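Local coordinates for protein putative sugar ABC transporter (Yersinia enterocolitica subsp. enterocolitica 8081, PDB 5ULB) that binds a selenium analogue of methylthioribose and probably delivers such sugars to an ABC transporter as its periplasmic solute-binding protein, at residues K46-K51 with V268-V273; W149-G152 with M156-R159; F216-Y221 with L244-E249; R289-P294 with P315-S320. All coordinates share one frame; numbering follows the deposited sequence.

Contact 1 of 4, residues K46-K51 with V268-V273; sequences KKLGFK and VNLRLV
Leu48, in the last turn of helix 32-48, and Phe50, just beyond it, meet the middle of helix 262-278, the nearest alpha carbons being Leu48 CA and Arg271 CA at 9.1 Å. A Schellman motif turns the chain: Gly49 takes a positive phi of 81° and its N bonds back to Lys46 O at 3.1 Å. The reversal brings Phe50 round beside Leu48, whose CB lies above the middle of the phenyl ring, 4.0 Å from its plane.

One methyl group spans the gap. Leu270 holds CG anti to its own nitrogen (chi1 -166°), and this carries CD1 out to Leu48 CD1, 3.8 Å away, the two leucines lying alongside with their chains running opposite ways. The same Leu270 CD1 approaches Phe50 CD2 obliquely at 4.2 Å. The contact is apolar and buried, with no hydrogen bond between the segments. On its flank Arg271 is paired with Glu44 of helix 32-48, so a salt bridge joins the same two helices.

Phe328 and Leu331 of helix 327-335 pack on Leu48, while Val273 on the other helix lies against Ala102 and Ser104 of strand 102-106.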
loop_
_atom_site.group_PDB
_atom_site.type_symbol
_atom_site.label_atom_id
_atom_site.label_comp_id
_atom_site.label_asym_id
_atom_site.label_seq_id
_atom_site.Cartn_x
_atom_site.Cartn_y
_atom_site.Cartn_z
ATOM N N LYS A 46 4.363 16.091 10.505
ATOM C CA LYS A 46 4.150 17.504 10.692
ATOM C C LYS A 46 3.289 17.793 11.918
ATOM O O LYS A 46 3.602 18.687 12.690
ATOM C CB LYS A 46 3.489 18.088 9.440
ATOM C CG LYS A 46 3.268 19.586 9.411
ATOM C CD LYS A 46 2.734 20.125 8.126
ATOM C CE LYS A 46 2.463 21.599 8.284
ATOM N NZ LYS A 46 1.153 21.800 7.579
ATOM N N LYS A 47 2.242 16.954 12.125
ATOM C CA LYS A 47 1.375 17.113 13.304
ATOM C C LYS A 47 2.185 17.052 14.601
ATOM O O LYS A 47 1.934 17.749 15.560
ATOM C CB LYS A 47 0.269 16.063 13.265
ATOM C CG LYS A 47 -0.684 16.067 14.388
ATOM C CD LYS A 47 -1.627 14.848 14.456
ATOM C CE LYS A 47 -2.537 14.964 15.724
ATOM N NZ LYS A 47 -3.358 13.728 15.948
ATOM N N LEU A 48 3.173 16.132 14.580
ATOM C CA LEU A 48 3.965 15.865 15.804
ATOM C C LEU A 48 5.191 16.731 15.918
ATOM O O LEU A 48 5.918 16.696 16.869
ATOM C CB LEU A 48 4.387 14.461 15.883
ATOM C CG LEU A 48 3.240 13.425 15.933
ATOM C CD1 LEU A 48 3.791 12.031 16.259
ATOM C CD2 LEU A 48 2.251 13.750 17.042
ATOM N N GLY A 49 5.424 17.597 14.943
ATOM C CA GLY A 49 6.609 18.492 14.908
ATOM C C GLY A 49 7.870 17.874 14.413
ATOM O O GLY A 49 8.932 18.457 14.632
ATOM N N PHE A 50 7.785 16.725 13.773
ATOM C CA PHE A 50 8.948 16.006 13.267
ATOM C C PHE A 50 9.340 16.467 11.886
ATOM O O PHE A 50 8.479 16.874 11.096
ATOM C CB PHE A 50 8.664 14.521 13.199
ATOM C CG PHE A 50 8.436 13.797 14.516
ATOM C CD1 PHE A 50 8.454 14.379 15.730
ATOM C CD2 PHE A 50 8.165 12.443 14.458
ATOM C CE1 PHE A 50 8.232 13.607 16.906
ATOM C CE2 PHE A 50 7.925 11.696 15.564
ATOM C CZ PHE A 50 7.960 12.239 16.806
ATOM N N LYS A 51 10.622 16.450 11.575
ATOM C CA LYS A 51 11.087 16.634 10.173
ATOM C C LYS A 51 11.021 15.246 9.544
ATOM O O LYS A 51 11.539 14.286 10.092
ATOM C CB LYS A 51 12.486 17.142 10.198
ATOM C CG LYS A 51 13.140 17.280 8.828
ATOM C CD LYS A 51 14.456 18.024 8.841
ATOM C CE LYS A 51 15.220 18.170 7.527
ATOM N NZ LYS A 51 14.441 18.442 6.358
ATOM N N VAL A 268 0.268 5.489 10.556
ATOM C CA VAL A 268 0.492 4.558 11.643
ATOM C C VAL A 268 1.945 4.214 11.778
ATOM O O VAL A 268 2.413 4.020 12.929
ATOM C CB VAL A 268 -0.466 3.381 11.452
ATOM C CG1 VAL A 268 -0.028 2.178 12.249
ATOM C CG2 VAL A 268 -1.907 3.803 11.756
ATOM N N ASN A 269 2.647 3.988 10.669
ATOM C CA ASN A 269 4.101 3.762 10.825
ATOM C C ASN A 269 4.802 4.915 11.509
ATOM O O ASN A 269 5.702 4.649 12.316
ATOM C CB ASN A 269 4.701 3.401 9.438
ATOM C CG ASN A 269 4.494 1.923 9.101
ATOM O OD1 ASN A 269 5.374 1.105 9.479
ATOM N ND2 ASN A 269 3.379 1.523 8.489
ATOM N N LEU A 270 4.419 6.128 11.245
ATOM C CA LEU A 270 4.983 7.275 11.973
ATOM C C LEU A 270 4.645 7.182 13.441
ATOM O O LEU A 270 5.485 7.443 14.279
ATOM C CB LEU A 270 4.547 8.592 11.263
ATOM C CG LEU A 270 5.276 9.844 11.661
ATOM C CD1 LEU A 270 4.844 10.404 12.999
ATOM C CD2 LEU A 270 6.742 9.784 11.501
ATOM N N ARG A 271 3.358 6.936 13.762
ATOM C CA ARG A 271 2.943 6.818 15.169
ATOM C C ARG A 271 3.817 5.795 15.906
ATOM O O ARG A 271 4.227 5.988 17.060
ATOM C CB ARG A 271 1.468 6.396 15.284
ATOM C CG ARG A 271 0.502 7.383 14.756
ATOM C CD ARG A 271 -0.920 6.825 14.931
ATOM N NE ARG A 271 -1.892 7.621 14.201
ATOM C CZ ARG A 271 -3.173 7.291 14.050
ATOM N NH1 ARG A 271 -3.638 6.196 14.574
ATOM N NH2 ARG A 271 -3.981 8.067 13.395
ATOM N N LEU A 272 4.065 4.642 15.271
ATOM C CA LEU A 272 4.903 3.608 15.856
ATOM C C LEU A 272 6.326 4.077 16.160
ATOM O O LEU A 272 6.832 3.839 17.213
ATOM C CB LEU A 272 4.889 2.330 14.988
ATOM C CG LEU A 272 3.562 1.547 15.025
ATOM C CD1 LEU A 272 3.458 0.649 13.801
ATOM C CD2 LEU A 272 3.554 0.724 16.300
ATOM N N VAL A 273 6.919 4.771 15.164
ATOM C CA VAL A 273 8.254 5.336 15.426
ATOM C C VAL A 273 8.255 6.376 16.494
ATOM O O VAL A 273 9.157 6.415 17.329
ATOM C CB VAL A 273 8.840 5.828 14.102
ATOM C CG1 VAL A 273 10.115 6.602 14.321
ATOM C CG2 VAL A 273 9.127 4.693 13.201
#

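Contact 2 of 4, residues W149-G152 with M156-R159; sequences WVAG and MERR
Trp149 and Val150 belong to the loop that runs from strand 143-148 into helix 154-169 at the sugar-binding cleft, and there the loop folds back over Met156 and Glu157 in the opening of that helix. Trp149 NE1 donates to Met156 O, 2.9 Å away, in a bond nearly straight at 167°. The oxygen lies in the plane of the indole, whereas the N-H reaches it from above the carbonyl plane, 45° out of it.

Met156, modelled as selenomethionine, runs antiparallel to the tryptophan side chain. Its chain bends at chi2 and brings SE obliquely onto the five-membered ring, 4.1 Å from the centroid, a Met-aromatic contact whose closest pair is Met156 SE with Trp149 CD1 at 3.5 Å. Packing is tight behind it: Val150 O is only 3.0 Å from Met156 CB, and this buried carbonyl has no polar partner in the model. Val150 CG1 adds a looser apolar touch on Met156 CG at 4.1 Å.

In the conformer described here, one of two modelled, Glu157 OE2 meets the indole edge near its plane, 3.8 Å from Trp149 CZ2, with carboxylate and ring planes perpendicular. In this conformer Glu157 OE1 also accepts from Gly152 N at 3.0 Å, on the anti side.

Met156 also reaches to about 4 Å from the bound sugar, and Arg159, paired with Asp124, donates NH1 to the sugar's O3 in both anomers. Such a loop, following a parallel strand and leading into a helix whose first turns face the ligand, is characteristic of the periplasmic sugar-binding protein fold.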
loop_
_atom_site.group_PDB
_atom_site.type_symbol
_atom_site.label_atom_id
_atom_site.label_comp_id
_atom_site.label_asym_id
_atom_site.label_seq_id
_atom_site.Cartn_x
_atom_site.Cartn_y
_atom_site.Cartn_z
ATOM N N TRP A 149 0.544 -8.683 -11.790
ATOM C CA TRP A 149 1.259 -9.105 -10.621
ATOM C C TRP A 149 2.802 -8.996 -10.919
ATOM O O TRP A 149 3.167 -9.117 -12.088
ATOM C CB TRP A 149 0.933 -10.590 -10.329
ATOM C CG TRP A 149 1.540 -11.237 -9.143
ATOM C CD1 TRP A 149 1.190 -11.106 -7.832
ATOM C CD2 TRP A 149 2.739 -12.065 -9.138
ATOM N NE1 TRP A 149 2.051 -11.809 -7.086
ATOM C CE2 TRP A 149 3.009 -12.448 -7.810
ATOM C CE3 TRP A 149 3.535 -12.590 -10.157
ATOM C CZ2 TRP A 149 4.022 -13.295 -7.477
ATOM C CZ3 TRP A 149 4.566 -13.396 -9.833
ATOM C CH2 TRP A 149 4.780 -13.736 -8.510
ATOM N N VAL A 150 3.562 -8.768 -9.921
ATOM C CA VAL A 150 5.073 -8.770 -10.015
ATOM C C VAL A 150 5.652 -9.582 -8.887
ATOM O O VAL A 150 5.273 -9.415 -7.741
ATOM C CB VAL A 150 5.615 -7.341 -10.109
ATOM C CG1 VAL A 150 5.299 -6.491 -8.899
ATOM C CG2 VAL A 150 7.094 -7.326 -10.385
ATOM N N ALA A 151 6.657 -10.398 -9.217
ATOM C CA ALA A 151 7.294 -11.234 -8.194
ATOM C C ALA A 151 8.174 -10.439 -7.264
ATOM O O ALA A 151 8.690 -9.389 -7.588
ATOM C CB ALA A 151 8.116 -12.295 -8.862
ATOM N N GLY A 152 8.401 -11.023 -6.083
ATOM C CA GLY A 152 9.508 -10.654 -5.259
ATOM C C GLY A 152 9.297 -9.685 -4.152
ATOM O O GLY A 152 10.316 -9.381 -3.422
HETATM N N MSE A 156 3.213 -9.137 -2.689
HETATM C CA MSE A 156 2.959 -9.876 -3.922
HETATM C C MSE A 156 3.076 -11.354 -3.644
HETATM O O MSE A 156 2.265 -12.166 -4.198
HETATM C CB MSE A 156 3.890 -9.433 -5.026
HETATM C CG MSE A 156 3.602 -8.009 -5.513
HETATM SE SE MSE A 156 2.011 -7.980 -6.529
HETATM C CE MSE A 156 1.571 -6.077 -6.377
ATOM N N GLU A 157 4.027 -11.810 -2.889
ATOM C CA GLU A 157 4.141 -13.240 -2.667
ATOM C C GLU A 157 2.958 -13.748 -1.795
ATOM O O GLU A 157 2.433 -14.846 -2.063
ATOM C CB GLU A 157 5.529 -13.590 -2.145
ATOM C CG GLU A 157 6.660 -13.398 -3.262
ATOM C CD GLU A 157 6.594 -14.273 -4.640
ATOM O OE1 GLU A 157 7.399 -13.817 -5.610
ATOM O OE2 GLU A 157 5.756 -15.398 -4.801
ATOM N N ARG A 158 2.507 -12.955 -0.823
ATOM C CA ARG A 158 1.341 -13.390 -0.051
ATOM C C ARG A 158 0.061 -13.395 -0.864
ATOM O O ARG A 158 -0.780 -14.294 -0.720
ATOM C CB ARG A 158 1.194 -12.496 1.139
ATOM C CG ARG A 158 2.313 -12.654 2.250
ATOM C CD ARG A 158 1.974 -11.750 3.433
ATOM N NE ARG A 158 2.060 -10.385 3.248
ATOM C CZ ARG A 158 3.164 -9.567 3.466
ATOM N NH1 ARG A 158 4.322 -10.123 3.974
ATOM N NH2 ARG A 158 3.116 -8.114 3.098
ATOM N N ARG A 159 -0.121 -12.413 -1.734
ATOM C CA ARG A 159 -1.309 -12.406 -2.636
ATOM C C ARG A 159 -1.269 -13.584 -3.572
ATOM O O ARG A 159 -2.307 -14.232 -3.803
ATOM C CB ARG A 159 -1.379 -11.113 -3.386
ATOM C CG ARG A 159 -1.672 -9.939 -2.460
ATOM C CD ARG A 159 -1.439 -8.548 -2.996
ATOM N NE ARG A 159 -1.492 -7.571 -1.959
ATOM C CZ ARG A 159 -1.193 -6.295 -2.087
ATOM N NH1 ARG A 159 -1.036 -5.728 -3.287
ATOM N NH2 ARG A 159 -1.047 -5.551 -1.025
#

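Contact 3 of 4, residues F216-Y221 with L244-E249; sequences FTQGAY and LQLMRE
Of segments 216-221 and 244-249, the nearest alpha carbons are Tyr221 CA and Leu246 CA, 8.0 Å apart. Their helices, 214-226 and 241-248, belong to consecutive beta-alpha units of the Rossmann-like lobe, following the adjacent parallel strands 208-211 and 233-237, and they pack side by side along the sheet.

The tyrosine does most of the bridging. With CG anti to the backbone N (chi1 -179°) its ring extends across to the other helix and slips beneath Leu246. The evidence for a CH-pi contact is direct: Leu246 CB sits 4.0 Å from the ring centroid and only 9° off the ring normal. The methyls of the leucine lie farther back, over the CD1/CE1 side of the ring, CD2 meeting Tyr221 CE1 at 3.7 Å and CD1 meeting Tyr221 CD1 at 3.9 Å. Leu246 also brushes Gln218, whose CG lies 4.3 Å from Leu246 CD1; the amide end of that glutamine turns to other partners, with NE2 donating to Asp243 and to Asp32. Trp254 of strand 254-259 packs on Leu246 as well.

The hydrogen bond across the contact lies at the hydroxyl end of the ring. Glu249, just past the end of helix 241-248, extends its chain so that the carboxylate comes to the ring edge. The phenol hydroxyl donates to it and also receives Gln225 NE2, so that two bonds hold this oxygen and fix the outer end of the ring. The bond from Tyr221 OH to Glu249 OE1 is short, 2.7 Å, and reaches the carboxylate on its anti side, 29° out of plane.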
loop_
_atom_site.group_PDB
_atom_site.type_symbol
_atom_site.label_atom_id
_atom_site.label_comp_id
_atom_site.label_asym_id
_atom_site.label_seq_id
_atom_site.Cartn_x
_atom_site.Cartn_y
_atom_site.Cartn_z
ATOM N N PHE A 216 -1.212 -1.226 -11.689
ATOM C CA PHE A 216 -1.475 -2.127 -12.780
ATOM C C PHE A 216 -2.902 -1.977 -13.285
ATOM O O PHE A 216 -3.098 -1.883 -14.512
ATOM C CB PHE A 216 -1.252 -3.605 -12.364
ATOM C CG PHE A 216 0.145 -4.003 -11.953
ATOM C CD1 PHE A 216 1.275 -3.486 -12.556
ATOM C CD2 PHE A 216 0.353 -4.971 -10.960
ATOM C CE1 PHE A 216 2.535 -3.940 -12.221
ATOM C CE2 PHE A 216 1.593 -5.420 -10.617
ATOM C CZ PHE A 216 2.680 -4.902 -11.257
ATOM N N THR A 217 -3.876 -1.963 -12.413
ATOM C CA THR A 217 -5.250 -1.933 -12.834
ATOM C C THR A 217 -5.543 -0.649 -13.605
ATOM O O THR A 217 -6.291 -0.707 -14.581
ATOM C CB THR A 217 -6.166 -2.036 -11.624
ATOM O OG1 THR A 217 -5.710 -3.137 -10.816
ATOM C CG2 THR A 217 -7.607 -2.274 -12.037
ATOM N N GLN A 218 -4.927 0.480 -13.213
ATOM C CA GLN A 218 -5.122 1.688 -13.987
ATOM C C GLN A 218 -4.673 1.512 -15.421
ATOM O O GLN A 218 -5.332 2.042 -16.362
ATOM C CB GLN A 218 -4.360 2.824 -13.313
ATOM C CG GLN A 218 -4.961 3.339 -12.027
ATOM C CD GLN A 218 -3.995 4.104 -11.143
ATOM O OE1 GLN A 218 -2.796 4.329 -11.527
ATOM N NE2 GLN A 218 -4.449 4.474 -9.961
ATOM N N GLY A 219 -3.522 0.877 -15.606
ATOM C CA GLY A 219 -3.082 0.662 -16.978
ATOM C C GLY A 219 -3.957 -0.277 -17.734
ATOM O O GLY A 219 -4.261 -0.128 -18.956
ATOM N N ALA A 220 -4.397 -1.390 -17.074
ATOM C CA ALA A 220 -5.354 -2.291 -17.757
ATOM C C ALA A 220 -6.612 -1.589 -18.125
ATOM O O ALA A 220 -7.139 -1.855 -19.209
ATOM C CB ALA A 220 -5.636 -3.467 -16.870
ATOM N N TYR A 221 -7.127 -0.753 -17.271
ATOM C CA TYR A 221 -8.329 0.021 -17.541
ATOM C C TYR A 221 -8.210 0.850 -18.840
ATOM O O TYR A 221 -9.050 0.844 -19.714
ATOM C CB TYR A 221 -8.679 0.920 -16.365
ATOM C CG TYR A 221 -9.922 1.729 -16.568
ATOM C CD1 TYR A 221 -9.891 2.967 -17.269
ATOM C CD2 TYR A 221 -11.156 1.293 -16.157
ATOM C CE1 TYR A 221 -11.001 3.682 -17.551
ATOM C CE2 TYR A 221 -12.286 2.065 -16.382
ATOM C CZ TYR A 221 -12.220 3.252 -17.106
ATOM O OH TYR A 221 -13.343 3.912 -17.351
ATOM N N LEU A 244 -11.274 5.848 -8.151
ATOM C CA LEU A 244 -12.671 6.250 -7.908
ATOM C C LEU A 244 -13.269 6.919 -9.128
ATOM O O LEU A 244 -14.455 6.686 -9.458
ATOM C CB LEU A 244 -12.729 7.118 -6.691
ATOM C CG LEU A 244 -12.256 6.434 -5.391
ATOM C CD1 LEU A 244 -12.076 7.433 -4.303
ATOM C CD2 LEU A 244 -13.261 5.319 -4.930
ATOM N N GLN A 245 -12.548 7.812 -9.774
ATOM C CA GLN A 245 -13.029 8.407 -11.049
ATOM C C GLN A 245 -13.237 7.339 -12.138
ATOM O O GLN A 245 -14.225 7.385 -12.845
ATOM C CB GLN A 245 -12.046 9.494 -11.526
ATOM C CG GLN A 245 -11.960 10.771 -10.681
ATOM C CD GLN A 245 -13.234 11.640 -10.772
ATOM O OE1 GLN A 245 -14.272 11.338 -10.131
ATOM N NE2 GLN A 245 -13.224 12.668 -11.661
ATOM N N LEU A 246 -12.292 6.434 -12.240
ATOM C CA LEU A 246 -12.435 5.393 -13.293
ATOM C C LEU A 246 -13.653 4.499 -13.028
ATOM O O LEU A 246 -14.285 4.127 -13.985
ATOM C CB LEU A 246 -11.184 4.598 -13.461
ATOM C CG LEU A 246 -9.930 5.432 -13.848
ATOM C CD1 LEU A 246 -8.707 4.533 -13.872
ATOM C CD2 LEU A 246 -10.074 6.227 -15.069
HETATM N N MSE A 247 -13.950 4.153 -11.783
HETATM C CA MSE A 247 -15.152 3.357 -11.507
HETATM C C MSE A 247 -16.427 4.092 -11.913
HETATM O O MSE A 247 -17.355 3.428 -12.286
HETATM C CB MSE A 247 -15.065 2.866 -10.006
HETATM C CG MSE A 247 -13.876 1.907 -9.600
HETATM SE SE MSE A 247 -13.446 1.550 -7.674
HETATM C CE MSE A 247 -15.150 2.067 -6.699
ATOM N N ARG A 248 -16.392 5.433 -11.974
ATOM C CA ARG A 248 -17.582 6.311 -12.359
ATOM C C ARG A 248 -17.668 6.645 -13.872
ATOM O O ARG A 248 -18.686 7.172 -14.252
ATOM C CB ARG A 248 -17.495 7.627 -11.504
ATOM C CG ARG A 248 -17.917 7.399 -10.098
ATOM C CD ARG A 248 -17.769 8.602 -9.180
ATOM N NE ARG A 248 -18.432 9.780 -9.761
ATOM C CZ ARG A 248 -19.706 10.120 -9.641
ATOM N NH1 ARG A 248 -20.544 9.296 -8.983
ATOM N NH2 ARG A 248 -20.165 11.253 -10.292
ATOM N N GLU A 249 -16.676 6.273 -14.690
ATOM C CA GLU A 249 -16.689 6.637 -16.098
ATOM C C GLU A 249 -17.700 5.751 -16.821
ATOM O O GLU A 249 -18.035 4.626 -16.443
ATOM C CB GLU A 249 -15.303 6.431 -16.686
ATOM C CG GLU A 249 -14.321 7.484 -16.352
ATOM C CD GLU A 249 -12.998 7.446 -17.139
ATOM O OE1 GLU A 249 -12.709 6.445 -17.863
ATOM O OE2 GLU A 249 -12.247 8.462 -16.956
#

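Contact 4 of 4, residues R289-P294 with P315-S320; sequences RAASIP and PGWGQS
Trp317 presents the rim of its indole to the strand, and Ala291 CB lies against that rim close to the ring plane, equally far from Trp317 CE3 and CZ3 at 4.0 Å. The methyl therefore abuts the edge of the benzo ring and does not cover its face. Ile293 CD1 comes obliquely to Trp317 CH2 at 4.3 Å. The two aliphatic groups are two residues apart on one extended strand, so both point to the same side and share the tryptophan between them, while Ala290 and Ser292 point away and meet Leu127 and Glu130 of helix 124-138.

A turn and the first side-chain torsion put the indole there. Trp317 is the second residue of a type II beta turn from Gly316 to Gln319, closed by a weak bond from Gln319 N to Gly316 O at 3.3 Å; Gly318 supplies the positive phi, 67°, expected at the third position. From this turn the side chain leaves with CG anti to the backbone N (chi1 169°) and reaches over to the strand; the nearest alpha carbons, Ala291 CA and Trp317 CA, are 7.5 Å apart.

Strand 285-294 lies between strand 118-122, to which it runs parallel, and the antiparallel strand 254-259, to which Ala291 and Ile293 are joined by backbone bonds with Ala259 and Ser257. It thus occupies the middle of the strand order, as expected of a crossover strand linking the two lobes of a periplasmic binding protein. The tryptophan also touches Leu310, Ile239 and Asp261, and its NE1 makes a weak hydrogen bond to Val307 O.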
loop_
_atom_site.group_PDB
_atom_site.type_symbol
_atom_site.label_atom_id
_atom_site.label_comp_id
_atom_site.label_asym_id
_atom_site.label_seq_id
_atom_site.Cartn_x
_atom_site.Cartn_y
_atom_site.Cartn_z
ATOM N N ARG A 289 -6.479 -3.485 8.348
ATOM C CA ARG A 289 -7.737 -4.094 7.796
ATOM C C ARG A 289 -8.259 -3.305 6.618
ATOM O O ARG A 289 -8.335 -2.042 6.679
ATOM C CB ARG A 289 -8.830 -4.139 8.933
ATOM C CG ARG A 289 -8.453 -5.073 10.045
ATOM C CD ARG A 289 -9.598 -5.479 10.962
ATOM N NE ARG A 289 -8.934 -5.874 12.228
ATOM C CZ ARG A 289 -8.760 -5.013 13.185
ATOM N NH1 ARG A 289 -9.291 -3.839 12.970
ATOM N NH2 ARG A 289 -8.159 -5.313 14.290
ATOM N N ALA A 290 -8.763 -4.025 5.643
ATOM C CA ALA A 290 -9.249 -3.345 4.393
ATOM C C ALA A 290 -10.730 -3.336 4.327
ATOM O O ALA A 290 -11.441 -4.037 5.102
ATOM C CB ALA A 290 -8.757 -4.023 3.180
ATOM N N ALA A 291 -11.273 -2.509 3.450
ATOM C CA ALA A 291 -12.645 -2.436 3.095
ATOM C C ALA A 291 -12.807 -2.784 1.629
ATOM O O ALA A 291 -11.927 -2.518 0.814
ATOM C CB ALA A 291 -13.212 -1.025 3.348
ATOM N N SER A 292 -13.957 -3.376 1.300
ATOM C CA SER A 292 -14.250 -3.716 -0.058
ATOM C C SER A 292 -15.193 -2.622 -0.620
ATOM O O SER A 292 -16.303 -2.444 -0.103
ATOM C CB SER A 292 -14.929 -5.067 -0.154
ATOM O OG SER A 292 -14.036 -6.045 0.452
ATOM N N ILE A 293 -14.745 -2.014 -1.714
ATOM C CA ILE A 293 -15.389 -0.841 -2.266
ATOM C C ILE A 293 -16.024 -1.233 -3.608
ATOM O O ILE A 293 -15.333 -1.441 -4.578
ATOM C CB ILE A 293 -14.395 0.331 -2.502
ATOM C CG1 ILE A 293 -13.614 0.641 -1.246
ATOM C CG2 ILE A 293 -15.097 1.592 -3.069
ATOM C CD1 ILE A 293 -12.398 1.506 -1.441
ATOM N N PRO A 294 -17.323 -1.369 -3.656
ATOM C CA PRO A 294 -18.036 -1.777 -4.944
ATOM C C PRO A 294 -18.305 -0.578 -5.859
ATOM O O PRO A 294 -18.665 0.484 -5.400
ATOM C CB PRO A 294 -19.349 -2.412 -4.492
ATOM C CG PRO A 294 -19.623 -1.682 -3.186
ATOM C CD PRO A 294 -18.317 -1.264 -2.543
ATOM N N PRO A 315 -18.503 3.586 6.462
ATOM C CA PRO A 315 -18.294 3.804 7.900
ATOM C C PRO A 315 -16.947 3.319 8.327
ATOM O O PRO A 315 -16.638 2.156 8.039
ATOM C CB PRO A 315 -19.331 2.916 8.543
ATOM C CG PRO A 315 -20.504 3.020 7.588
ATOM C CD PRO A 315 -19.862 2.983 6.196
ATOM N N GLY A 316 -16.182 4.239 8.950
ATOM C CA GLY A 316 -14.932 4.012 9.494
ATOM C C GLY A 316 -13.708 3.972 8.548
ATOM O O GLY A 316 -12.550 3.803 9.012
ATOM N N TRP A 317 -13.914 4.293 7.290
ATOM C CA TRP A 317 -12.840 4.288 6.318
ATOM C C TRP A 317 -11.712 5.236 6.746
ATOM O O TRP A 317 -11.882 6.417 7.105
ATOM C CB TRP A 317 -13.343 4.736 4.969
ATOM C CG TRP A 317 -12.215 4.990 4.052
ATOM C CD1 TRP A 317 -11.677 6.243 3.728
ATOM C CD2 TRP A 317 -11.503 4.025 3.353
ATOM N NE1 TRP A 317 -10.689 6.037 2.851
ATOM C CE2 TRP A 317 -10.519 4.697 2.611
ATOM C CE3 TRP A 317 -11.564 2.605 3.246
ATOM C CZ2 TRP A 317 -9.651 3.985 1.766
ATOM C CZ3 TRP A 317 -10.691 1.970 2.502
ATOM C CH2 TRP A 317 -9.748 2.668 1.760
ATOM N N GLY A 318 -10.514 4.669 6.612
ATOM C CA GLY A 318 -9.290 5.453 6.755
ATOM C C GLY A 318 -9.002 5.993 8.144
ATOM O O GLY A 318 -8.152 6.912 8.329
ATOM N N GLN A 319 -9.662 5.448 9.130
ATOM C CA GLN A 319 -9.519 5.933 10.513
ATOM C C GLN A 319 -9.127 4.798 11.443
ATOM O O GLN A 319 -9.525 3.659 11.248
ATOM C CB GLN A 319 -10.908 6.458 11.022
ATOM C CG GLN A 319 -11.541 7.547 10.124
ATOM C CD GLN A 319 -13.112 7.561 10.182
ATOM O OE1 GLN A 319 -13.843 7.328 9.158
ATOM N NE2 GLN A 319 -13.628 7.789 11.373
ATOM N N SER A 320 -8.269 5.103 12.404
ATOM C CA SER A 320 -7.957 4.144 13.447
ATOM C C SER A 320 -7.378 4.946 14.602
ATOM O O SER A 320 -6.502 5.835 14.369
ATOM C CB SER A 320 -6.806 3.181 12.961
ATOM O OG SER A 320 -6.427 2.365 13.988
#

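Contacts 1, 3 and 4 are buried, whereas contact 2 is the surface one and the only one to include ligand-pocket residues. Contacts 1 and 3 each pack two helices, but contact 1 is purely apolar while contact 3 adds a hydroxyl-carboxylate bond at its exposed end. Contact 4 is also apolar, yet joins a loop to a central strand. Contact 2 mixes hydrogen bonds with a selenium-aromatic contact. Contacts 1 and 2 lie on opposite sides of the chain's centre. Direct touches tie others together: Arg271 NH1 and Ser320 O, 2.9 Å apart, probably hydrogen-bond between contacts 1 and 4; Phe216 packs on Val150 and, in one of its two conformers, Met247 on Ile293.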